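Local coordinates for protein coenzyme A transferase (Yersinia pestis, PDB 3S8D) that probably transfers coenzyme A between acyl-CoA thioesters and acetate or a related carboxylate, at residues A[34-39]-A[56-61]; A[48-53]-A[75-80]; A[67-72]-A[93-98]; A[263-268]-A[295-300]; A[344-349]-A[396-401]. One frame throughout, in Å; residues are numbered along the deposited sequence.

Interaction 1 of 5, residues A[34-39]-A[56-61]; sequences SSIASG and KALADR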
# COMPACT_ATOMS: atom_id res chain seq x y z
N SER A 34 -37.28 -11.07 -12.66
CA SER A 34 -37.57 -12.28 -13.42
C SER A 34 -36.58 -12.55 -14.56
O SER A 34 -36.34 -13.70 -14.91
CB SER A 34 -39.00 -12.24 -13.98
OG SER A 34 -39.02 -11.65 -15.28
N SER A 35 -36.02 -11.50 -15.14
CA SER A 35 -35.24 -11.66 -16.38
C SER A 35 -33.75 -11.90 -16.14
O SER A 35 -33.00 -12.25 -17.06
CB SER A 35 -35.46 -10.46 -17.31
OG SER A 35 -36.84 -10.32 -17.65
N ILE A 36 -33.32 -11.71 -14.89
CA ILE A 36 -31.96 -12.01 -14.48
C ILE A 36 -31.60 -13.45 -14.84
O ILE A 36 -32.24 -14.39 -14.37
CB ILE A 36 -31.80 -11.81 -12.97
CG1 ILE A 36 -32.22 -10.39 -12.58
CG2 ILE A 36 -30.37 -12.07 -12.54
CD1 ILE A 36 -31.97 -10.07 -11.12
N ALA A 37 -30.59 -13.63 -15.69
CA ALA A 37 -30.24 -14.98 -16.14
C ALA A 37 -29.42 -15.73 -15.11
O ALA A 37 -28.74 -15.13 -14.27
CB ALA A 37 -29.52 -14.96 -17.48
N SER A 38 -29.51 -17.06 -15.17
CA SER A 38 -28.68 -17.94 -14.35
C SER A 38 -27.25 -17.95 -14.90
O SER A 38 -27.03 -17.76 -16.10
CB SER A 38 -29.25 -19.36 -14.35
OG SER A 38 -29.22 -19.91 -15.67
N GLY A 39 -26.29 -18.16 -14.01
CA GLY A 39 -24.89 -18.14 -14.41
C GLY A 39 -24.32 -16.74 -14.60
O GLY A 39 -23.20 -16.60 -15.09
N LYS A 56 -35.82 -10.13 -1.69
CA LYS A 56 -36.81 -11.13 -1.35
C LYS A 56 -37.33 -11.80 -2.63
O LYS A 56 -37.40 -13.02 -2.71
CB LYS A 56 -37.95 -10.52 -0.54
CG LYS A 56 -38.99 -11.56 -0.10
CD LYS A 56 -40.11 -10.95 0.75
CE LYS A 56 -41.13 -12.02 1.15
NZ LYS A 56 -42.22 -11.43 1.98
N ALA A 57 -37.66 -11.00 -3.63
CA ALA A 57 -38.11 -11.55 -4.91
C ALA A 57 -37.09 -12.49 -5.55
O ALA A 57 -37.46 -13.47 -6.19
CB ALA A 57 -38.48 -10.44 -5.88
N LEU A 58 -35.80 -12.19 -5.39
CA LEU A 58 -34.75 -13.00 -5.98
C LEU A 58 -34.52 -14.28 -5.19
O LEU A 58 -34.34 -15.36 -5.76
CB LEU A 58 -33.44 -12.21 -6.05
CG LEU A 58 -32.21 -12.91 -6.62
CD1 LEU A 58 -32.35 -13.11 -8.13
CD2 LEU A 58 -30.98 -12.09 -6.29
N ALA A 59 -34.50 -14.14 -3.86
CA ALA A 59 -34.34 -15.26 -2.96
C ALA A 59 -35.38 -16.33 -3.30
O ALA A 59 -35.05 -17.50 -3.53
CB ALA A 59 -34.52 -14.81 -1.52
N ASP A 60 -36.64 -15.91 -3.33
CA ASP A 60 -37.75 -16.82 -3.54
C ASP A 60 -37.73 -17.41 -4.96
O ASP A 60 -38.07 -18.58 -5.16
CB ASP A 60 -39.05 -16.10 -3.23
CG ASP A 60 -39.06 -15.52 -1.82
OD1 ASP A 60 -38.01 -15.61 -1.14
OD2 ASP A 60 -40.10 -14.96 -1.39
N ARG A 61 -37.30 -16.61 -5.93
CA ARG A 61 -37.08 -17.14 -7.27
C ARG A 61 -36.05 -18.26 -7.22
O ARG A 61 -36.15 -19.24 -7.96
CB ARG A 61 -36.65 -16.03 -8.22
CG ARG A 61 -36.00 -16.56 -9.48
CD ARG A 61 -36.23 -15.63 -10.65
NE ARG A 61 -35.91 -16.32 -11.90
CZ ARG A 61 -35.03 -15.88 -12.80
NH1 ARG A 61 -34.38 -14.74 -12.60
NH2 ARG A 61 -34.81 -16.58 -13.91

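Interaction 2 of 5, residues A[48-53]-A[75-80]; sequences AAEPPA and FETAKI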
# COMPACT_ATOMS: atom_id res chain seq x y z
N ALA A 48 -27.12 -0.50 3.80
CA ALA A 48 -28.49 0.01 3.78
C ALA A 48 -29.07 0.24 2.39
O ALA A 48 -30.25 0.52 2.24
CB ALA A 48 -28.59 1.27 4.63
N ALA A 49 -28.23 0.13 1.37
CA ALA A 49 -28.71 0.34 0.01
C ALA A 49 -29.14 -0.99 -0.62
O ALA A 49 -29.64 -1.02 -1.74
CB ALA A 49 -27.65 1.04 -0.82
N GLU A 50 -28.93 -2.09 0.11
CA GLU A 50 -29.43 -3.39 -0.34
C GLU A 50 -30.96 -3.36 -0.39
O GLU A 50 -31.60 -3.14 0.64
CB GLU A 50 -28.96 -4.50 0.59
CG GLU A 50 -27.48 -4.87 0.45
CD GLU A 50 -27.02 -5.84 1.54
OE1 GLU A 50 -27.84 -6.16 2.44
OE2 GLU A 50 -25.85 -6.27 1.51
N PRO A 51 -31.53 -3.62 -1.58
CA PRO A 51 -32.98 -3.54 -1.90
C PRO A 51 -33.82 -4.73 -1.43
O PRO A 51 -33.92 -5.70 -2.18
CB PRO A 51 -32.99 -3.48 -3.44
CG PRO A 51 -31.51 -3.73 -3.90
CD PRO A 51 -30.74 -4.14 -2.70
N PRO A 52 -34.45 -4.63 -0.24
CA PRO A 52 -35.12 -5.77 0.41
C PRO A 52 -36.17 -6.48 -0.47
O PRO A 52 -36.20 -7.72 -0.52
CB PRO A 52 -35.80 -5.14 1.63
CG PRO A 52 -35.07 -3.86 1.89
CD PRO A 52 -34.66 -3.38 0.51
N ALA A 53 -37.02 -5.71 -1.13
CA ALA A 53 -38.09 -6.28 -1.95
C ALA A 53 -37.54 -6.98 -3.20
O ALA A 53 -37.96 -8.08 -3.55
CB ALA A 53 -39.11 -5.21 -2.34
N PHE A 75 -19.55 -5.80 -1.38
CA PHE A 75 -18.87 -5.43 -0.15
C PHE A 75 -19.93 -5.17 0.93
O PHE A 75 -21.02 -4.65 0.62
CB PHE A 75 -18.12 -4.12 -0.38
CG PHE A 75 -16.67 -4.29 -0.66
CD1 PHE A 75 -15.75 -4.31 0.39
CD2 PHE A 75 -16.20 -4.42 -1.96
CE1 PHE A 75 -14.39 -4.46 0.15
CE2 PHE A 75 -14.84 -4.59 -2.22
CZ PHE A 75 -13.94 -4.60 -1.16
N GLU A 76 -19.64 -5.53 2.18
CA GLU A 76 -20.42 -4.99 3.30
C GLU A 76 -21.88 -5.44 3.29
O GLU A 76 -22.79 -4.63 3.03
CB GLU A 76 -20.37 -3.46 3.28
CG GLU A 76 -20.94 -2.77 4.51
CD GLU A 76 -19.94 -2.75 5.65
OE1 GLU A 76 -18.72 -2.77 5.37
OE2 GLU A 76 -20.38 -2.70 6.82
N THR A 77 -22.11 -6.72 3.59
CA THR A 77 -23.46 -7.27 3.58
C THR A 77 -24.17 -7.00 4.90
O THR A 77 -23.54 -6.97 5.97
CB THR A 77 -23.45 -8.78 3.32
OG1 THR A 77 -24.79 -9.25 3.10
CG2 THR A 77 -22.84 -9.53 4.50
N ALA A 78 -25.48 -6.79 4.84
CA ALA A 78 -26.28 -6.71 6.06
C ALA A 78 -27.36 -7.80 6.06
O ALA A 78 -27.43 -8.62 5.13
CB ALA A 78 -26.90 -5.33 6.19
N LYS A 79 -28.20 -7.78 7.10
CA LYS A 79 -29.24 -8.79 7.26
C LYS A 79 -30.18 -8.82 6.06
O LYS A 79 -30.82 -9.84 5.79
CB LYS A 79 -30.03 -8.56 8.55
CG LYS A 79 -29.18 -8.59 9.81
CD LYS A 79 -30.03 -8.60 11.09
CE LYS A 79 -30.41 -10.03 11.53
NZ LYS A 79 -30.31 -10.24 13.01
N ILE A 80 -30.26 -7.71 5.33
CA ILE A 80 -31.13 -7.65 4.16
C ILE A 80 -30.78 -8.78 3.20
O ILE A 80 -31.62 -9.62 2.87
CB ILE A 80 -31.07 -6.27 3.46
CG1 ILE A 80 -31.46 -5.16 4.45
CG2 ILE A 80 -31.95 -6.24 2.20
CD1 ILE A 80 -31.57 -3.77 3.83

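Interaction 3 of 5, residues A[67-72]-A[93-98]; sequences IGDLRV and RIKPYS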
# COMPACT_ATOMS: atom_id res chain seq x y z
N ILE A 67 -33.88 -19.98 -10.63
CA ILE A 67 -32.61 -19.45 -11.09
C ILE A 67 -31.47 -20.22 -10.44
O ILE A 67 -31.61 -20.68 -9.30
CB ILE A 67 -32.49 -17.95 -10.77
CG1 ILE A 67 -31.39 -17.30 -11.61
CG2 ILE A 67 -32.28 -17.75 -9.27
CD1 ILE A 67 -31.08 -15.87 -11.21
N GLY A 68 -30.36 -20.36 -11.14
CA GLY A 68 -29.22 -21.03 -10.53
C GLY A 68 -27.91 -20.37 -10.88
O GLY A 68 -27.86 -19.47 -11.74
N ASP A 69 -26.84 -20.78 -10.21
CA ASP A 69 -25.50 -20.38 -10.62
C ASP A 69 -25.36 -18.87 -10.75
O ASP A 69 -24.83 -18.35 -11.73
CB ASP A 69 -25.16 -21.04 -11.96
CG ASP A 69 -23.69 -21.41 -12.08
OD1 ASP A 69 -22.83 -20.57 -11.74
OD2 ASP A 69 -23.39 -22.55 -12.51
N LEU A 70 -25.86 -18.16 -9.74
CA LEU A 70 -25.76 -16.71 -9.74
C LEU A 70 -24.70 -16.29 -8.73
O LEU A 70 -24.80 -16.59 -7.54
CB LEU A 70 -27.10 -16.08 -9.38
CG LEU A 70 -27.15 -14.56 -9.48
CD1 LEU A 70 -27.06 -14.10 -10.92
CD2 LEU A 70 -28.41 -14.03 -8.85
N ARG A 71 -23.66 -15.63 -9.22
CA ARG A 71 -22.66 -15.01 -8.34
C ARG A 71 -23.13 -13.63 -7.95
O ARG A 71 -23.45 -12.82 -8.83
CB ARG A 71 -21.32 -14.86 -9.03
CG ARG A 71 -20.74 -16.16 -9.57
CD ARG A 71 -19.31 -15.92 -9.99
NE ARG A 71 -18.81 -17.02 -10.81
CZ ARG A 71 -17.53 -17.33 -10.96
NH1 ARG A 71 -16.58 -16.62 -10.35
NH2 ARG A 71 -17.20 -18.35 -11.74
N VAL A 72 -23.18 -13.37 -6.65
CA VAL A 72 -23.43 -12.01 -6.16
C VAL A 72 -22.12 -11.45 -5.61
O VAL A 72 -21.59 -11.96 -4.61
CB VAL A 72 -24.50 -11.99 -5.06
CG1 VAL A 72 -24.57 -10.62 -4.41
CG2 VAL A 72 -25.86 -12.39 -5.64
N ARG A 93 -27.30 -22.19 -5.33
CA ARG A 93 -27.92 -21.53 -6.48
C ARG A 93 -27.52 -20.05 -6.56
O ARG A 93 -27.42 -19.47 -7.64
CB ARG A 93 -29.45 -21.60 -6.38
CG ARG A 93 -30.00 -22.97 -5.99
CD ARG A 93 -31.52 -23.00 -5.98
NE ARG A 93 -32.04 -24.24 -6.54
CZ ARG A 93 -32.02 -24.54 -7.84
NH1 ARG A 93 -31.50 -23.69 -8.72
NH2 ARG A 93 -32.52 -25.69 -8.26
N ILE A 94 -27.32 -19.44 -5.40
CA ILE A 94 -26.90 -18.05 -5.35
C ILE A 94 -25.60 -18.01 -4.57
O ILE A 94 -25.60 -18.15 -3.35
CB ILE A 94 -27.95 -17.15 -4.68
CG1 ILE A 94 -29.23 -17.11 -5.52
CG2 ILE A 94 -27.39 -15.74 -4.46
CD1 ILE A 94 -30.31 -16.22 -4.93
N LYS A 95 -24.51 -17.84 -5.31
CA LYS A 95 -23.17 -17.93 -4.74
C LYS A 95 -22.64 -16.58 -4.28
O LYS A 95 -22.48 -15.67 -5.09
CB LYS A 95 -22.21 -18.52 -5.76
CG LYS A 95 -22.74 -19.78 -6.41
CD LYS A 95 -21.63 -20.50 -7.16
CE LYS A 95 -22.20 -21.43 -8.21
NZ LYS A 95 -22.94 -20.63 -9.22
N PRO A 96 -22.38 -16.45 -2.97
CA PRO A 96 -21.74 -15.30 -2.32
C PRO A 96 -20.27 -15.14 -2.73
O PRO A 96 -19.42 -15.97 -2.38
CB PRO A 96 -21.81 -15.65 -0.83
CG PRO A 96 -22.88 -16.67 -0.71
CD PRO A 96 -22.89 -17.43 -1.99
N TYR A 97 -19.98 -14.08 -3.47
CA TYR A 97 -18.60 -13.69 -3.72
C TYR A 97 -18.34 -12.43 -2.91
O TYR A 97 -18.46 -11.31 -3.41
CB TYR A 97 -18.36 -13.46 -5.21
CG TYR A 97 -18.13 -14.77 -5.92
CD1 TYR A 97 -19.18 -15.67 -6.12
CD2 TYR A 97 -16.86 -15.13 -6.36
CE1 TYR A 97 -18.96 -16.89 -6.76
CE2 TYR A 97 -16.63 -16.35 -6.99
CZ TYR A 97 -17.69 -17.22 -7.19
OH TYR A 97 -17.46 -18.42 -7.82
N SER A 98 -18.02 -12.65 -1.64
CA SER A 98 -17.80 -11.57 -0.69
C SER A 98 -16.42 -10.98 -0.91
O SER A 98 -15.42 -11.69 -0.93
CB SER A 98 -17.90 -12.09 0.74
OG SER A 98 -17.51 -11.08 1.64

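Interaction 4 of 5, residues A[263-268]-A[295-300]; sequences TEVLNP and FAMGQQ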
# COMPACT_ATOMS: atom_id res chain seq x y z
N THR A 263 -14.07 11.22 4.39
CA THR A 263 -14.17 10.00 5.16
C THR A 263 -14.70 8.90 4.24
O THR A 263 -15.43 9.17 3.29
CB THR A 263 -15.07 10.21 6.42
OG1 THR A 263 -14.99 9.08 7.31
CG2 THR A 263 -16.54 10.40 6.03
N GLU A 264 -14.32 7.66 4.51
CA GLU A 264 -14.84 6.52 3.72
C GLU A 264 -16.32 6.36 4.07
O GLU A 264 -17.21 6.37 3.20
CB GLU A 264 -14.06 5.22 4.03
CG GLU A 264 -14.65 3.96 3.38
CD GLU A 264 -13.90 2.66 3.77
OE1 GLU A 264 -14.52 1.74 4.38
OE2 GLU A 264 -12.70 2.54 3.44
N VAL A 265 -16.58 6.24 5.37
CA VAL A 265 -17.94 6.08 5.86
C VAL A 265 -18.42 7.29 6.66
O VAL A 265 -17.77 7.73 7.63
CB VAL A 265 -18.05 4.82 6.72
CG1 VAL A 265 -19.49 4.58 7.14
CG2 VAL A 265 -17.52 3.62 5.94
N LEU A 266 -19.57 7.84 6.26
CA LEU A 266 -20.21 8.85 7.07
C LEU A 266 -20.96 8.20 8.24
O LEU A 266 -21.91 7.42 8.05
CB LEU A 266 -21.12 9.73 6.23
CG LEU A 266 -21.56 11.03 6.92
CD1 LEU A 266 -20.36 11.88 7.37
CD2 LEU A 266 -22.46 11.81 5.98
N ASN A 267 -20.55 8.54 9.46
CA ASN A 267 -21.12 7.94 10.66
C ASN A 267 -21.85 8.98 11.54
O ASN A 267 -21.68 10.19 11.36
CB ASN A 267 -20.04 7.17 11.44
CG ASN A 267 -19.08 8.10 12.21
OD1 ASN A 267 -19.05 9.31 11.97
ND2 ASN A 267 -18.30 7.53 13.13
N PRO A 268 -22.69 8.51 12.47
CA PRO A 268 -23.47 9.42 13.32
C PRO A 268 -22.60 10.45 14.05
O PRO A 268 -23.01 11.60 14.16
CB PRO A 268 -24.13 8.48 14.33
CG PRO A 268 -24.33 7.22 13.54
CD PRO A 268 -23.11 7.10 12.66
N PHE A 295 -19.81 6.12 1.46
CA PHE A 295 -21.13 5.63 1.83
C PHE A 295 -21.43 5.97 3.29
O PHE A 295 -20.54 6.39 4.03
CB PHE A 295 -21.33 4.15 1.49
CG PHE A 295 -20.62 3.21 2.42
CD1 PHE A 295 -21.34 2.49 3.36
CD2 PHE A 295 -19.24 3.03 2.34
CE1 PHE A 295 -20.70 1.60 4.23
CE2 PHE A 295 -18.58 2.13 3.20
CZ PHE A 295 -19.32 1.42 4.15
N ALA A 296 -22.69 5.83 3.68
CA ALA A 296 -23.11 6.25 5.01
C ALA A 296 -23.80 5.11 5.75
O ALA A 296 -24.54 4.32 5.16
CB ALA A 296 -24.03 7.47 4.93
N MSE A 297 -23.52 5.03 7.06
CA MSE A 297 -24.13 4.04 7.93
C MSE A 297 -24.46 4.72 9.25
O MSE A 297 -23.61 5.44 9.80
CB MSE A 297 -23.17 2.87 8.20
CG MSE A 297 -23.06 1.85 7.08
SE MSE A 297 -22.21 0.32 7.58
CE MSE A 297 -20.77 1.01 8.39
N GLY A 298 -25.67 4.49 9.76
CA GLY A 298 -26.01 4.98 11.09
C GLY A 298 -27.39 4.58 11.58
O GLY A 298 -27.79 3.42 11.49
N GLN A 299 -28.11 5.54 12.13
CA GLN A 299 -29.47 5.30 12.61
C GLN A 299 -30.39 6.33 11.97
O GLN A 299 -29.91 7.33 11.42
CB GLN A 299 -29.57 5.39 14.14
CG GLN A 299 -28.62 4.46 14.89
CD GLN A 299 -27.32 5.15 15.26
OE1 GLN A 299 -27.30 6.35 15.56
NE2 GLN A 299 -26.22 4.39 15.25
N GLN A 300 -31.69 6.07 12.06
CA GLN A 300 -32.72 6.90 11.43
C GLN A 300 -32.45 8.41 11.50
O GLN A 300 -32.58 9.10 10.48
CB GLN A 300 -34.08 6.58 12.05
CG GLN A 300 -35.19 7.49 11.57
CD GLN A 300 -36.08 7.93 12.70
OE1 GLN A 300 -37.10 7.30 12.99
NE2 GLN A 300 -35.69 9.02 13.37

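Interaction 5 of 5, residues A[344-349]-A[396-401]; sequences TGACNS and PRIDGP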
# COMPACT_ATOMS: atom_id res chain seq x y z
N THR A 344 5.71 -5.01 16.59
CA THR A 344 6.45 -4.56 15.39
C THR A 344 6.15 -3.20 14.72
O THR A 344 6.92 -2.77 13.85
CB THR A 344 6.53 -5.64 14.28
OG1 THR A 344 5.21 -6.15 14.01
CG2 THR A 344 7.45 -6.79 14.69
N GLY A 345 5.05 -2.53 14.99
CA GLY A 345 3.88 -3.09 15.59
C GLY A 345 2.87 -2.96 14.47
O GLY A 345 2.32 -1.88 14.23
N ALA A 346 2.69 -4.07 13.76
CA ALA A 346 1.62 -4.19 12.83
C ALA A 346 0.31 -4.19 13.63
O ALA A 346 0.32 -4.21 14.88
CB ALA A 346 1.78 -5.45 12.06
N CYS A 347 -0.81 -4.15 12.93
CA CYS A 347 -2.12 -4.13 13.58
C CYS A 347 -3.09 -5.10 12.92
O CYS A 347 -3.01 -5.36 11.72
CB CYS A 347 -2.71 -2.71 13.56
SG CYS A 347 -1.62 -1.44 14.24
N ASN A 348 -4.02 -5.62 13.71
CA ASN A 348 -5.02 -6.56 13.21
C ASN A 348 -6.43 -6.16 13.66
O ASN A 348 -6.70 -6.06 14.85
CB ASN A 348 -4.71 -7.98 13.68
CG ASN A 348 -5.71 -9.00 13.18
OD1 ASN A 348 -5.97 -9.09 11.98
ND2 ASN A 348 -6.29 -9.76 14.09
N SER A 349 -7.31 -5.93 12.69
CA SER A 349 -8.68 -5.54 12.99
C SER A 349 -9.69 -6.62 12.62
O SER A 349 -10.88 -6.36 12.51
CB SER A 349 -9.03 -4.24 12.26
OG SER A 349 -8.73 -4.34 10.88
N PRO A 396 2.62 -10.18 21.20
CA PRO A 396 3.99 -10.21 20.68
C PRO A 396 4.02 -10.20 19.15
O PRO A 396 4.87 -9.51 18.57
CB PRO A 396 4.53 -11.55 21.18
CG PRO A 396 3.61 -11.96 22.29
CD PRO A 396 2.28 -11.42 21.91
N ARG A 397 3.11 -10.94 18.52
CA ARG A 397 3.17 -11.13 17.07
C ARG A 397 1.81 -11.51 16.53
O ARG A 397 1.19 -12.46 17.02
CB ARG A 397 4.17 -12.24 16.74
CG ARG A 397 4.33 -12.56 15.26
CD ARG A 397 4.96 -11.38 14.50
NE ARG A 397 6.31 -11.06 14.97
CZ ARG A 397 7.25 -10.48 14.22
NH1 ARG A 397 7.00 -10.15 12.96
NH2 ARG A 397 8.45 -10.23 14.74
N ILE A 398 1.35 -10.77 15.52
CA ILE A 398 0.11 -11.14 14.83
C ILE A 398 0.35 -12.39 13.96
O ILE A 398 1.24 -12.41 13.10
CB ILE A 398 -0.45 -9.99 13.96
CG1 ILE A 398 -0.99 -8.87 14.85
CG2 ILE A 398 -1.55 -10.50 13.06
CD1 ILE A 398 -0.97 -7.50 14.20
N ASP A 399 -0.45 -13.42 14.20
CA ASP A 399 -0.35 -14.65 13.43
C ASP A 399 -1.70 -14.98 12.81
O ASP A 399 -2.59 -15.49 13.48
CB ASP A 399 0.14 -15.81 14.32
CG ASP A 399 1.66 -15.82 14.51
OD1 ASP A 399 2.37 -15.50 13.53
OD2 ASP A 399 2.12 -16.14 15.62
N GLY A 400 -1.82 -14.76 11.50
CA GLY A 400 -0.69 -14.43 10.66
C GLY A 400 -0.67 -13.15 9.84
O GLY A 400 0.27 -12.36 9.97
N PRO A 401 -1.68 -12.93 8.97
CA PRO A 401 -1.59 -11.79 8.05
C PRO A 401 -2.22 -10.51 8.62
O PRO A 401 -3.41 -10.49 8.95
CB PRO A 401 -2.37 -12.27 6.84
CG PRO A 401 -3.44 -13.15 7.43
CD PRO A 401 -2.88 -13.77 8.70

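Interaction 1 of 5, residues A[34-39]-A[56-61]
R61, on helix 52-63, reaches across to the backbone of S34 and I36 in the loop 34-39. Its CB leaves the helix toward the loop, and with CG anti to the backbone N (chi1 162°) the chain runs on extended to NE. On the way R61 CG packs against I67 CG2. NE is engaged by the carboxylate of D66 in a salt bridge, which should help fix the rotation of the guanidinium group. At the tip, NH1 donates to I36 O at 2.8 Å, close to the guanidinium plane. This bond is fairly straight (160° at the hydrogen) and uses a lone pair in the carbonyl plane. NH2 adds only a weak, bent bond of 3.4 Å to the same I36 O. S34 O is placed differently: it sits over one face of the group, 3.2 Å from NH1, where the angle is too poor for a hydrogen bond. Beside this polar grip, I36 CD1 meets L58 CD1 at 4.3 Å, and both side chains also pack on L42 of strand 41-44. The loop turns into that strand, and helix 52-63 connects it to the neighbouring parallel strand 70-74. An arginine tying the loop before a strand to the helix that follows it thus belongs to the beta-alpha-beta framework of the Rossmann-like N-terminal domain.

Interaction 2 of 5, residues A[48-53]-A[75-80]
E50 reaches with its carboxylate to the backbone N of A78, the N-cap residue of helix 79-82. The meeting takes place beyond the C-terminal ends of strands 41-44 and 70-74, the edge of a Rossmann-like parallel sheet where ligands commonly bind. Both oxygens receive the same N-H weakly: A78 N is 3.4 Å from E50 OE1 and 3.4 Å from E50 OE2. OE1 has a further, firmer donor in the backbone N of A81, so the first turn of the helix would probably stabilise the negative charge. I80 slides past E50 in the opposite direction, its CB 3.4 Å from E50 OE1 and its CD1 3.3 Å from E50 O. P52 also meets the I80 branch, its CG 3.9 Å from I80 CG2. In the next shell, the backbone of E76 is hydrogen-bonded to that of F47, and P51 and P52 rest on strands 143-148 and 175-180. E76 itself belongs to the CoA site, so E50 holds the turn directly after a ligand-binding residue. The E50 side chain is extended beyond CG (chi2 172°), which carries OE2 to within 3.3 Å of T77 CA.

Interaction 3 of 5, residues A[67-72]-A[93-98]
R93 opens the contact with a weak, bent bond from NH1 to I67 O (3.1 Å), its chain turned at chi3. Its carbonyl is better used: L70 N donates to R93 O at 2.9 Å, almost straight at 172°. I94 points to the same side of the sheet as L70 and V72, with its CG2 3.9 Å from V72 CG2, and helix 52-63 covers this side through L58 and A62. K95 is bonded in both backbone directions, from K95 N to L70 O (2.6 Å) and from V72 N to K95 O (2.9 Å). This alternation is that of parallel strands, here the two strands of a beta-alpha-beta unit in which helix 79-82 lies between 70-74 and 94-98. The lysine chain bends at its last torsion (chi4 63°) and brings NZ over the carboxylate plane of D69. The salt bridge to OD1 is modelled so short that its exact geometry is doubtful. P96, with no N-H to give, turns its carbonyl instead to N122 on the next strand. At Y97 the backbone N donates to V72 O (2.9 Å), while R71 CD stands 3.7 Å from the centroid of the Y97 ring in a CH-pi contact. The guanidinium of R71 continues over the phenol oxygen, its plane 18° from the ring plane, and NH1 forms a salt bridge with E428 of the second subunit.

Interaction 4 of 5, residues A[263-268]-A[295-300]
V265 and L266 pair with F295 and A296 through three backbone hydrogen bonds. F295 N donates to E264 O (3.1 Å), L266 N to F295 O (2.8 Å), and M297 N to L266 O (3.0 Å). The result is a minimal two-stranded parallel sheet near the centre of the chain, each strand running almost at once into a helix. N267 caps helix 268-275, its OD1 taking the N-H of L270. E264, at the head of the first strand, binds CoA covalently, and its OE2 is held by the amide of N321. The pairing engages the carbonyl of E264 and so ties down the backbone directly after this CoA-binding residue.

Apolar contacts fall on two faces. On one, V265 CG2 presses on the F295 ring at CE2 (3.3 Å), a tight fit, while CG1 of the valine stands over the ring face near its rim. F295 can reach there because its CG lies between the backbone N and carbonyl carbon (chi1 75°). M297, present as selenomethionine, adds its CE at 4.0 Å from V265 CG1, and its side chain also packs on V242 of the CoA site. On the other, L266 CB meets A296 CB at 3.9 Å, and both residues rest on L306. Beyond the strands, P268 CD abuts M297 O at 3.3 Å, and P268 CG touches Q299 OE1 at 3.7 Å.

Interaction 5 of 5, residues A[344-349]-A[396-401]
T344 lays its methyl group over one face of the R397 guanidinium, with CG2 3.6 Å from NH2 and offset toward the rim. The arginine comes back to it because its chain folds at chi2 and chi3 (66° and 63°), although its CB sets out in the other direction. The threonine hydroxyl is turned to another task and is hydrogen-bonded to D342. A cis peptide follows, leading into G345, and the chain then passes the tip of I398. A346 CB stands 4.0 Å from I398 CD1, and C347 C approaches the same methyl at 3.4 Å. The isoleucine therefore ends against the backbone of strand 347-348 and not against the C347 side chain, which points away. N348 adds its CB, 3.8 Å from I398 CD1 and 4.1 Å from I398 CG2. Its amide ND2 makes weak bonds to Q340 and E350, so N348 links this packing to the small antiparallel hairpin 340-341/347-348 and to a residue of the CoA site. The two segments share no direct hydrogen bond. Their polar connection is indirect: D342 takes the hydroxyl of T344 with one carboxylate oxygen and the backbone N of I398 with the other. The direct contact is thus apolar, and D342, bonded to both segments, probably helps to set their relative position.

In the fold
From the N terminus, interaction 1 closes a short loop from 34-39 to helix 52-63. Interaction 2 opens inside that loop and closes beyond it, so the two cross; interaction 3 crosses interaction 2 in the same way but follows interaction 1 in series. Together they bind strands 41-44, 70-74 and 94-98 and their connections, and interactions 1 and 3 also touch, G39 N lying 3.1 Å from G68 O. Interaction 4 closes a later loop near the centre of the chain and meets interaction 2 where E76 of the CoA site packs on M297, in the same contact as the CoA-binding E264. Interaction 5 closes the longest loop, in the C-terminal part, touching none of the others.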